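Local atomic coordinates of Rx protein (Solanum tuberosum, PDB entry 4M70), a protein that probably guards potato against pathogens as an NB-LRR resistance protein, triggering the hypersensitive response after indirect recognition of an avirulence protein. Residues 10-13 against 14-18; 62-65 against 66-70. All coordinates share one frame; numbering follows the deposited sequence.

Contact 1 of 2, residues 10-13 against 14-18; sequences VTSL and MRTIH
V10, T11, S12 and L13 each offer their carbonyl oxygen to the amide four residues on, in M14, R15, T16 and I17, so that residues 10-13 and 14-18 form one unbroken alpha-helical run, with N to O distances of 2.9 to 3.0 Å. The side chains that meet are those one turn apart. M14 sets its CG and SD against the preceding turn: the torsion that puts CG beside its own backbone N (chi1 -77°) brings M14 CG 3.3 Å from V10 O. M14 SD lies 3.9 Å from V10 CG1. On the solvent-facing side, R15 also folds back along the helix, its chain turning at chi3 (47°). Its guanidinium group has S12 CA and T11 O over one face, and R15 NH1 is 3.8 Å from T11 CG2. The run is the middle of helix 4-24 in the N-terminal coiled-coil domain of this NB-LRR protein, a bundle of long helices. L13 and I17 meet more loosely, L13 CG standing 4.3 Å from I17 CD1, and both rest on L35 of helix 29-42. T16 OG1 stands 2.9 Å from S12 O, but it also has the carboxylate oxygen E70 OE2 as a hydrogen-bond partner on helix 56-81. The hydroxyl of T11 is held away from R15, hydrogen-bonded to Y7 O and to the guanidinium of R39.

Contact 2 of 2, residues 62-65 against 66-70; sequences IVEV and AYTTE
A66, the first residue of 66-70, hydrogen-bonds through its amide to I62 O and brings its methyl in close as well, A66 CB lying 3.2 Å from the same oxygen. One residue on, the Y67 amide takes V63 O, while the ring of Y67 runs beside the V63 side chain, both pointing the same way. V63 CG1 touches the CD2-CE2 side of the ring, with 3.5 Å to Y67 CE2; the torsion that sets Y67 CG beside its own backbone N (chi1 -73°) turns the ring back toward V63. T68 and T69 then repeat a pattern familiar from threonines within helices, in which the hydroxyl returns to the carbonyl one turn earlier that the amide already uses. E64 O thus receives T68 N at 2.9 Å and T68 OG1 at 2.7 Å, from opposite faces of the carbonyl plane, the hydroxyl lying 40° out of it. V65 O is gripped likewise, by T69 N at 2.9 Å and by T69 OG1 at 2.7 Å. In each threonine the hydroxyl oxygen sits beside the backbone N, which turns it back toward that acceptor. E70 closes the run by a backbone bond to A66 O and sends its carboxylate across to T16 OG1. V65 and T69 each pack on an aromatic side chain of the chain of another protein. Within the bundle, A66 and Y67 meet A9, and V63 meets M5, on helix 4-24, while I62 and T69 face helix 86-119.

Read from the N terminus, contact 1 comes first, within helix 4-24, and contact 2 follows after helix 29-42, within helix 56-81. Both are continuous stretches of helix, so neither closes a loop; they stand in series along the chain, neither nesting nor crossing. In space, however, the two helices are neighbours, and the contacts lie with their centres about 10 Å apart. Besides the T16-E70 bond, they meet where L13 CD1 of contact 1 comes 3.9 Å from T69 CG2 of contact 2, a small apolar junction between the helices. Contact 1 also touches helix 29-42, and contact 2 helix 86-119, so together they link all four helices of the domain.

Contact 1 of 2, residues 10-13 against 14-18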
ATOM      1  N   VAL A  10      -3.074  10.149   0.324  1.00 51.89           N
ATOM      2  CA  VAL A  10      -3.802   8.960   0.765  1.00 46.08           C
ATOM      3  C   VAL A  10      -5.152   8.857   0.060  1.00 49.05           C
ATOM      4  O   VAL A  10      -5.572   7.771  -0.341  1.00 50.23           O
ATOM      5  CB  VAL A  10      -3.985   8.932   2.310  1.00 50.62           C
ATOM      6  CG1 VAL A  10      -4.943   7.820   2.731  1.00 47.95           C
ATOM      7  CG2 VAL A  10      -2.641   8.759   3.001  1.00 46.35           C
ATOM      8  N   THR A  11      -5.810   9.998  -0.129  1.00 55.28           N
ATOM      9  CA  THR A  11      -7.078  10.036  -0.863  1.00 56.09           C
ATOM     10  C   THR A  11      -6.894   9.542  -2.297  1.00 51.95           C
ATOM     11  O   THR A  11      -7.691   8.739  -2.819  1.00 50.44           O
ATOM     12  CB  THR A  11      -7.659  11.466  -0.902  1.00 54.10           C
ATOM     13  OG1 THR A  11      -7.896  11.929   0.435  1.00 59.45           O
ATOM     14  CG2 THR A  11      -8.963  11.500  -1.694  1.00 50.22           C
ATOM     15  N   SER A  12      -5.820  10.013  -2.919  1.00 50.42           N
ATOM     16  CA  SER A  12      -5.511   9.613  -4.279  1.00 56.55           C
ATOM     17  C   SER A  12      -5.217   8.110  -4.349  1.00 53.60           C
ATOM     18  O   SER A  12      -5.639   7.431  -5.288  1.00 53.56           O
ATOM     19  CB  SER A  12      -4.339  10.438  -4.810  1.00 54.23           C
ATOM     20  OG  SER A  12      -4.092  10.146  -6.172  1.00 57.86           O
ATOM     21  N   LEU A  13      -4.517   7.592  -3.342  1.00 46.91           N
ATOM     22  CA  LEU A  13      -4.209   6.163  -3.274  1.00 52.90           C
ATOM     23  C   LEU A  13      -5.475   5.314  -3.106  1.00 51.79           C
ATOM     24  O   LEU A  13      -5.589   4.228  -3.681  1.00 50.24           O
ATOM     25  CB  LEU A  13      -3.212   5.876  -2.142  1.00 54.79           C
ATOM     26  CG  LEU A  13      -2.807   4.412  -1.955  1.00 49.73           C
ATOM     27  CD1 LEU A  13      -2.343   3.807  -3.281  1.00 47.34           C
ATOM     28  CD2 LEU A  13      -1.729   4.265  -0.891  1.00 46.50           C
ATOM     29  N   MET A  14      -6.411   5.809  -2.300  1.00 48.84           N
ATOM     30  CA  MET A  14      -7.698   5.149  -2.098  1.00 49.52           C
ATOM     31  C   MET A  14      -8.417   5.056  -3.444  1.00 56.63           C
ATOM     32  O   MET A  14      -8.903   3.983  -3.845  1.00 52.66           O
ATOM     33  CB  MET A  14      -8.537   5.934  -1.078  1.00 49.76           C
ATOM     34  CG  MET A  14      -8.101   5.732   0.383  1.00 53.90           C
ATOM     35  SD  MET A  14      -8.554   7.081   1.510  1.00 57.35           S
ATOM     36  CE  MET A  14     -10.344   6.998   1.481  1.00 54.13           C
ATOM     37  N   ARG A  15      -8.474   6.187  -4.141  1.00 49.29           N
ATOM     38  CA  ARG A  15      -9.111   6.246  -5.456  1.00 49.98           C
ATOM     39  C   ARG A  15      -8.447   5.287  -6.459  1.00 50.37           C
ATOM     40  O   ARG A  15      -9.126   4.613  -7.246  1.00 54.06           O
ATOM     41  CB  ARG A  15      -9.092   7.689  -5.969  1.00 56.18           C
ATOM     42  CG  ARG A  15     -10.223   8.060  -6.910  1.00 63.43           C
ATOM     43  CD  ARG A  15     -10.392   9.573  -6.961  1.00 66.72           C
ATOM     44  NE  ARG A  15      -9.106  10.245  -7.124  1.00 71.55           N
ATOM     45  CZ  ARG A  15      -8.709  11.299  -6.416  1.00 68.93           C
ATOM     46  NH1 ARG A  15      -9.499  11.824  -5.488  1.00 63.45           N
ATOM     47  NH2 ARG A  15      -7.516  11.833  -6.644  1.00 71.97           N
ATOM     48  N   THR A  16      -7.117   5.226  -6.414  1.00 51.50           N
ATOM     49  CA  THR A  16      -6.345   4.347  -7.289  1.00 48.96           C
ATOM     50  C   THR A  16      -6.654   2.883  -7.003  1.00 53.92           C
ATOM     51  O   THR A  16      -6.816   2.066  -7.918  1.00 48.90           O
ATOM     52  CB  THR A  16      -4.832   4.595  -7.124  1.00 51.65           C
ATOM     53  OG1 THR A  16      -4.516   5.932  -7.537  1.00 60.39           O
ATOM     54  CG2 THR A  16      -4.021   3.600  -7.945  1.00 45.33           C
ATOM     55  N   ILE A  17      -6.766   2.567  -5.718  1.00 54.43           N
ATOM     56  CA  ILE A  17      -7.103   1.219  -5.298  1.00 50.21           C
ATOM     57  C   ILE A  17      -8.481   0.829  -5.820  1.00 53.47           C
ATOM     58  O   ILE A  17      -8.656  -0.268  -6.353  1.00 54.85           O
ATOM     59  CB  ILE A  17      -7.034   1.073  -3.768  1.00 53.13           C
ATOM     60  CG1 ILE A  17      -5.575   0.959  -3.320  1.00 45.77           C
ATOM     61  CG2 ILE A  17      -7.807  -0.150  -3.305  1.00 52.88           C
ATOM     62  CD1 ILE A  17      -5.388   1.038  -1.822  1.00 47.52           C
ATOM     63  N   HIS A  18      -9.458   1.723  -5.689  1.00 48.67           N
ATOM     64  CA  HIS A  18     -10.778   1.433  -6.249  1.00 55.91           C
ATOM     65  C   HIS A  18     -10.766   1.256  -7.776  1.00 59.95           C
ATOM     66  O   HIS A  18     -11.476   0.390  -8.303  1.00 56.43           O
ATOM     67  CB  HIS A  18     -11.813   2.472  -5.812  1.00 59.09           C
ATOM     68  CG  HIS A  18     -12.547   2.084  -4.563  1.00 62.01           C
ATOM     69  ND1 HIS A  18     -13.538   2.863  -4.005  1.00 62.48           N
ATOM     70  CD2 HIS A  18     -12.424   1.000  -3.763  1.00 60.71           C
ATOM     71  CE1 HIS A  18     -14.000   2.269  -2.918  1.00 65.81           C
ATOM     72  NE2 HIS A  18     -13.340   1.138  -2.747  1.00 61.47           N
TER

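Contact 2 of 2, residues 62-65 against 66-70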
ATOM      1  N   ILE A  62       4.967  10.030   3.925  1.00 51.48           N
ATOM      2  CA  ILE A  62       3.652   9.535   3.534  1.00 50.61           C
ATOM      3  C   ILE A  62       3.310   9.877   2.088  1.00 58.41           C
ATOM      4  O   ILE A  62       2.834   9.024   1.331  1.00 54.95           O
ATOM      5  CB  ILE A  62       2.540  10.081   4.457  1.00 54.38           C
ATOM      6  CG1 ILE A  62       2.669   9.507   5.870  1.00 50.22           C
ATOM      7  CG2 ILE A  62       1.170   9.735   3.907  1.00 52.51           C
ATOM      8  CD1 ILE A  62       1.618  10.026   6.842  1.00 53.47           C
ATOM      9  N   VAL A  63       3.553  11.127   1.710  1.00 51.33           N
ATOM     10  CA  VAL A  63       3.269  11.580   0.355  1.00 52.72           C
ATOM     11  C   VAL A  63       4.008  10.774  -0.708  1.00 52.41           C
ATOM     12  O   VAL A  63       3.382  10.228  -1.634  1.00 55.66           O
ATOM     13  CB  VAL A  63       3.584  13.087   0.195  1.00 55.70           C
ATOM     14  CG1 VAL A  63       3.704  13.477  -1.277  1.00 55.42           C
ATOM     15  CG2 VAL A  63       2.525  13.919   0.888  1.00 56.68           C
ATOM     16  N   GLU A  64       5.329  10.680  -0.570  1.00 54.30           N
ATOM     17  CA  GLU A  64       6.107   9.960  -1.574  1.00 57.00           C
ATOM     18  C   GLU A  64       5.741   8.474  -1.583  1.00 56.89           C
ATOM     19  O   GLU A  64       5.583   7.887  -2.660  1.00 57.60           O
ATOM     20  CB  GLU A  64       7.612  10.204  -1.433  1.00 59.07           C
ATOM     21  CG  GLU A  64       8.370   9.665  -2.647  1.00 76.36           C
ATOM     22  CD  GLU A  64       9.801  10.168  -2.765  1.00 83.11           C
ATOM     23  OE1 GLU A  64      10.264  10.910  -1.871  1.00 82.31           O
ATOM     24  OE2 GLU A  64      10.448   9.844  -3.787  1.00 78.91           O
ATOM     25  N   VAL A  65       5.632   7.863  -0.402  1.00 54.31           N
ATOM     26  CA  VAL A  65       5.242   6.452  -0.335  1.00 52.96           C
ATOM     27  C   VAL A  65       3.906   6.193  -1.045  1.00 52.29           C
ATOM     28  O   VAL A  65       3.780   5.255  -1.844  1.00 57.66           O
ATOM     29  CB  VAL A  65       5.167   5.935   1.125  1.00 57.55           C
ATOM     30  CG1 VAL A  65       4.412   4.616   1.200  1.00 55.50           C
ATOM     31  CG2 VAL A  65       6.563   5.792   1.716  1.00 55.47           C
ATOM     32  N   ALA A  66       2.921   7.041  -0.773  1.00 49.52           N
ATOM     33  CA  ALA A  66       1.595   6.889  -1.358  1.00 49.16           C
ATOM     34  C   ALA A  66       1.614   7.035  -2.881  1.00 54.56           C
ATOM     35  O   ALA A  66       1.016   6.233  -3.608  1.00 51.32           O
ATOM     36  CB  ALA A  66       0.629   7.883  -0.738  1.00 48.78           C
ATOM     37  N   TYR A  67       2.291   8.070  -3.363  1.00 53.30           N
ATOM     38  CA  TYR A  67       2.350   8.308  -4.798  1.00 52.32           C
ATOM     39  C   TYR A  67       3.088   7.170  -5.532  1.00 52.03           C
ATOM     40  O   TYR A  67       2.637   6.691  -6.588  1.00 51.65           O
ATOM     41  CB  TYR A  67       2.945   9.691  -5.067  1.00 51.12           C
ATOM     42  CG  TYR A  67       1.968  10.803  -4.722  1.00 53.73           C
ATOM     43  CD1 TYR A  67       0.596  10.592  -4.796  1.00 57.45           C
ATOM     44  CD2 TYR A  67       2.413  12.040  -4.274  1.00 55.18           C
ATOM     45  CE1 TYR A  67      -0.305  11.591  -4.474  1.00 57.54           C
ATOM     46  CE2 TYR A  67       1.516  13.045  -3.942  1.00 50.98           C
ATOM     47  CZ  TYR A  67       0.160  12.812  -4.040  1.00 54.47           C
ATOM     48  OH  TYR A  67      -0.737  13.805  -3.714  1.00 53.54           O
ATOM     49  N   THR A  68       4.196   6.716  -4.948  1.00 46.37           N
ATOM     50  CA  THR A  68       4.960   5.588  -5.492  1.00 53.17           C
ATOM     51  C   THR A  68       4.085   4.335  -5.595  1.00 52.60           C
ATOM     52  O   THR A  68       4.042   3.642  -6.637  1.00 51.52           O
ATOM     53  CB  THR A  68       6.195   5.281  -4.616  1.00 61.92           C
ATOM     54  OG1 THR A  68       7.009   6.456  -4.500  1.00 66.51           O
ATOM     55  CG2 THR A  68       7.020   4.148  -5.210  1.00 58.29           C
ATOM     56  N   THR A  69       3.379   4.057  -4.505  1.00 49.45           N
ATOM     57  CA  THR A  69       2.476   2.916  -4.453  1.00 49.66           C
ATOM     58  C   THR A  69       1.422   3.039  -5.544  1.00 49.11           C
ATOM     59  O   THR A  69       1.045   2.050  -6.182  1.00 47.82           O
ATOM     60  CB  THR A  69       1.788   2.815  -3.087  1.00 52.81           C
ATOM     61  OG1 THR A  69       2.779   2.774  -2.049  1.00 51.87           O
ATOM     62  CG2 THR A  69       0.904   1.579  -3.027  1.00 44.87           C
ATOM     63  N   GLU A  70       0.949   4.265  -5.748  1.00 47.03           N
ATOM     64  CA  GLU A  70      -0.032   4.545  -6.790  1.00 52.71           C
ATOM     65  C   GLU A  70       0.488   4.119  -8.142  1.00 48.64           C
ATOM     66  O   GLU A  70      -0.202   3.424  -8.898  1.00 49.68           O
ATOM     67  CB  GLU A  70      -0.329   6.034  -6.849  1.00 54.26           C
ATOM     68  CG  GLU A  70      -1.664   6.435  -6.313  1.00 58.87           C
ATOM     69  CD  GLU A  70      -1.996   7.849  -6.686  1.00 57.54           C
ATOM     70  OE1 GLU A  70      -1.078   8.576  -7.117  1.00 68.81           O
ATOM     71  OE2 GLU A  70      -3.173   8.228  -6.559  1.00 65.22           O
TER